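Local coordinates for DNA-binding protein HU (Anabaena sp., PDB 1P71) that binds and bends DNA as a histone-like homodimer, wrapping it to protect it from denaturation under extreme conditions, at residues G48-R53 and P77-G82. Sequence-based numbering, arbitrary orientation.
Sequences GSFESR and PAFSAG
The guanidinium of Arg-53 lies with one face over the methyl of Ala-78, whose CB is 3.4 Å from Arg-53 CZ, and meets oxygens at its edge. There, in plane, sit Ser-80 OG and Glu-51 OE2, the latter taking a nearly straight salt-bridge hydrogen bond from Arg-53 NE through its anti lone pair (3.2 Å). Ser-80 OG is 2.9 Å from Arg-53 NH2. A water accepting from Arg-53 NH1 and donating to Phe-79 O helps fix the group's rotation, and a second water joins the hydroxyls of Ser-49 and Ser-80. The extended arginine chain, with CG beside its own backbone N, leads the charge back across the neighbouring strand.

On the other side of the sheet, one face of the Phe-50 ring receives CD1 of Phe-79, 3.5 Å from Phe-50 CZ, in an oblique pair with the planes at 48°. Phe-79 swings CG anti to its backbone N (chi1 177°), which carries its ring alongside Gly-48, where CE1 approaches the glycine CA to 3.9 Å. Between the two layers, Ser-49 with Ser-80 and Glu-51 with Ala-78 form antiparallel hydrogen-bonded pairs, the shortest link being Ala-78 N to Glu-51 O at 2.6 Å.

Phe-50 also packs on Ile-32 and Val-36 of helix 18-37, and across the dimer interface it meets Phe-79 of the second subunit edge-to-face, as Phe-79 meets that subunit's Phe-50. Arg-53 and Ser-80 pack against DNA phosphates. This two-faced base of the long beta hairpin, aromatic toward the dimer core and polar toward DNA, is characteristic of the HU/IHF fold.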
ATOM      1  N   GLY C  48      -4.403  -1.848   5.704  1.00 29.53           N
ATOM      2  CA  GLY C  48      -3.115  -1.310   6.083  1.00 29.04           C
ATOM      3  C   GLY C  48      -3.122   0.199   6.155  1.00 29.30           C
ATOM      4  O   GLY C  48      -4.171   0.834   5.989  1.00 28.93           O
ATOM      5  N   SER C  49      -1.945   0.766   6.397  1.00 29.28           N
ATOM      6  CA  SER C  49      -1.799   2.213   6.482  1.00 29.00           C
ATOM      7  C   SER C  49      -0.685   2.700   5.563  1.00 28.63           C
ATOM      8  O   SER C  49       0.285   1.982   5.280  1.00 28.16           O
ATOM      9  CB  SER C  49      -1.507   2.630   7.915  1.00 28.87           C
ATOM     10  OG  SER C  49      -0.187   2.248   8.248  1.00 31.52           O
ATOM     11  N   PHE C  50      -0.832   3.945   5.134  1.00 28.16           N
ATOM     12  CA  PHE C  50       0.116   4.638   4.287  1.00 28.10           C
ATOM     13  C   PHE C  50       0.546   5.904   5.020  1.00 28.34           C
ATOM     14  O   PHE C  50      -0.293   6.608   5.578  1.00 27.35           O
ATOM     15  CB  PHE C  50      -0.558   5.096   2.993  1.00 28.25           C
ATOM     16  CG  PHE C  50      -1.004   3.979   2.087  1.00 28.12           C
ATOM     17  CD1 PHE C  50      -2.286   3.441   2.219  1.00 27.67           C
ATOM     18  CD2 PHE C  50      -0.172   3.523   1.063  1.00 27.12           C
ATOM     19  CE1 PHE C  50      -2.730   2.435   1.370  1.00 29.59           C
ATOM     20  CE2 PHE C  50      -0.600   2.511   0.203  1.00 27.53           C
ATOM     21  CZ  PHE C  50      -1.872   1.965   0.359  1.00 31.15           C
ATOM     22  N   GLU C  51       1.844   6.189   5.001  1.00 27.87           N
ATOM     23  CA  GLU C  51       2.357   7.392   5.612  1.00 29.09           C
ATOM     24  C   GLU C  51       3.661   7.836   4.971  1.00 28.67           C
ATOM     25  O   GLU C  51       4.249   7.119   4.179  1.00 28.56           O
ATOM     26  CB  GLU C  51       2.533   7.203   7.118  1.00 29.42           C
ATOM     27  CG  GLU C  51       3.479   6.098   7.529  1.00 30.60           C
ATOM     28  CD  GLU C  51       3.651   6.063   9.022  1.00 33.95           C
ATOM     29  OE1 GLU C  51       2.870   6.734   9.729  1.00 36.65           O
ATOM     30  OE2 GLU C  51       4.575   5.389   9.489  1.00 37.36           O
ATOM     31  N   SER C  52       4.055   9.062   5.284  1.00 28.53           N
ATOM     32  CA  SER C  52       5.332   9.600   4.887  1.00 28.56           C
ATOM     33  C   SER C  52       6.339   9.239   6.000  1.00 28.36           C
ATOM     34  O   SER C  52       6.036   9.363   7.182  1.00 27.80           O
ATOM     35  CB  SER C  52       5.179  11.113   4.733  1.00 29.14           C
ATOM     36  OG  SER C  52       6.231  11.674   3.991  1.00 30.20           O
ATOM     37  N   ARG C  53       7.520   8.768   5.615  1.00 28.25           N
ATOM     38  CA  ARG C  53       8.579   8.493   6.570  1.00 28.36           C
ATOM     39  C   ARG C  53       9.787   9.364   6.279  1.00 28.27           C
ATOM     40  O   ARG C  53      10.188   9.497   5.127  1.00 27.61           O
ATOM     41  CB  ARG C  53       8.958   7.012   6.544  1.00 28.25           C
ATOM     42  CG  ARG C  53       7.891   6.187   7.248  1.00 30.46           C
ATOM     43  CD  ARG C  53       8.249   4.765   7.559  1.00 31.56           C
ATOM     44  NE  ARG C  53       7.048   4.056   7.996  1.00 33.04           N
ATOM     45  CZ  ARG C  53       6.803   2.776   7.777  1.00 34.70           C
ATOM     46  NH1 ARG C  53       7.678   2.041   7.103  1.00 34.73           N
ATOM     47  NH2 ARG C  53       5.672   2.228   8.227  1.00 34.79           N
ATOM     48  N   PRO C  77       7.108   7.594   0.801  1.00 28.53           N
ATOM     49  CA  PRO C  77       5.842   6.970   1.187  1.00 28.50           C
ATOM     50  C   PRO C  77       6.089   5.554   1.760  1.00 28.71           C
ATOM     51  O   PRO C  77       7.032   4.861   1.339  1.00 28.92           O
ATOM     52  CB  PRO C  77       5.051   6.949  -0.130  1.00 28.86           C
ATOM     53  CG  PRO C  77       6.058   7.052  -1.220  1.00 28.14           C
ATOM     54  CD  PRO C  77       7.280   7.674  -0.666  1.00 28.26           C
ATOM     55  N   ALA C  78       5.303   5.156   2.755  1.00 28.53           N
ATOM     56  CA  ALA C  78       5.459   3.838   3.357  1.00 28.96           C
ATOM     57  C   ALA C  78       4.105   3.175   3.599  1.00 29.24           C
ATOM     58  O   ALA C  78       3.131   3.851   3.943  1.00 30.05           O
ATOM     59  CB  ALA C  78       6.245   3.946   4.642  1.00 28.41           C
ATOM     60  N   PHE C  79       4.043   1.866   3.377  1.00 28.49           N
ATOM     61  CA  PHE C  79       2.835   1.076   3.608  1.00 28.21           C
ATOM     62  C   PHE C  79       3.080   0.063   4.730  1.00 28.30           C
ATOM     63  O   PHE C  79       4.134  -0.553   4.770  1.00 28.72           O
ATOM     64  CB  PHE C  79       2.426   0.354   2.319  1.00 28.00           C
ATOM     65  CG  PHE C  79       1.214  -0.553   2.468  1.00 28.17           C
ATOM     66  CD1 PHE C  79      -0.045  -0.016   2.642  1.00 28.57           C
ATOM     67  CD2 PHE C  79       1.356  -1.942   2.458  1.00 27.37           C
ATOM     68  CE1 PHE C  79      -1.171  -0.835   2.773  1.00 29.56           C
ATOM     69  CE2 PHE C  79       0.236  -2.771   2.585  1.00 30.30           C
ATOM     70  CZ  PHE C  79      -1.028  -2.204   2.750  1.00 29.55           C
ATOM     71  N   SER C  80       2.134  -0.091   5.648  1.00 27.75           N
ATOM     72  CA  SER C  80       2.216  -1.164   6.643  1.00 28.74           C
ATOM     73  C   SER C  80       0.943  -1.952   6.591  1.00 27.34           C
ATOM     74  O   SER C  80      -0.116  -1.424   6.873  1.00 27.91           O
ATOM     75  CB  SER C  80       2.416  -0.614   8.063  1.00 28.28           C
ATOM     76  OG  SER C  80       3.529   0.260   8.083  1.00 34.55           O
ATOM     77  N   ALA C  81       1.059  -3.206   6.201  1.00 26.79           N
ATOM     78  CA  ALA C  81      -0.083  -4.068   5.957  1.00 26.23           C
ATOM     79  C   ALA C  81      -0.793  -4.379   7.261  1.00 25.79           C
ATOM     80  O   ALA C  81      -0.160  -4.571   8.272  1.00 25.06           O
ATOM     81  CB  ALA C  81       0.365  -5.344   5.276  1.00 25.93           C
ATOM     82  N   GLY C  82      -2.120  -4.402   7.214  1.00 26.30           N
ATOM     83  CA  GLY C  82      -2.922  -4.689   8.388  1.00 26.22           C
ATOM     84  C   GLY C  82      -3.005  -6.179   8.612  1.00 25.81           C
ATOM     85  O   GLY C  82      -2.591  -6.958   7.751  1.00 25.62           O
TER
HETATM   86  O   HOH W   1       2.681   2.987   7.401  1.00 54.67           O
HETATM   87  O   HOH W   2       6.603  -0.452   6.109  1.00 56.46           O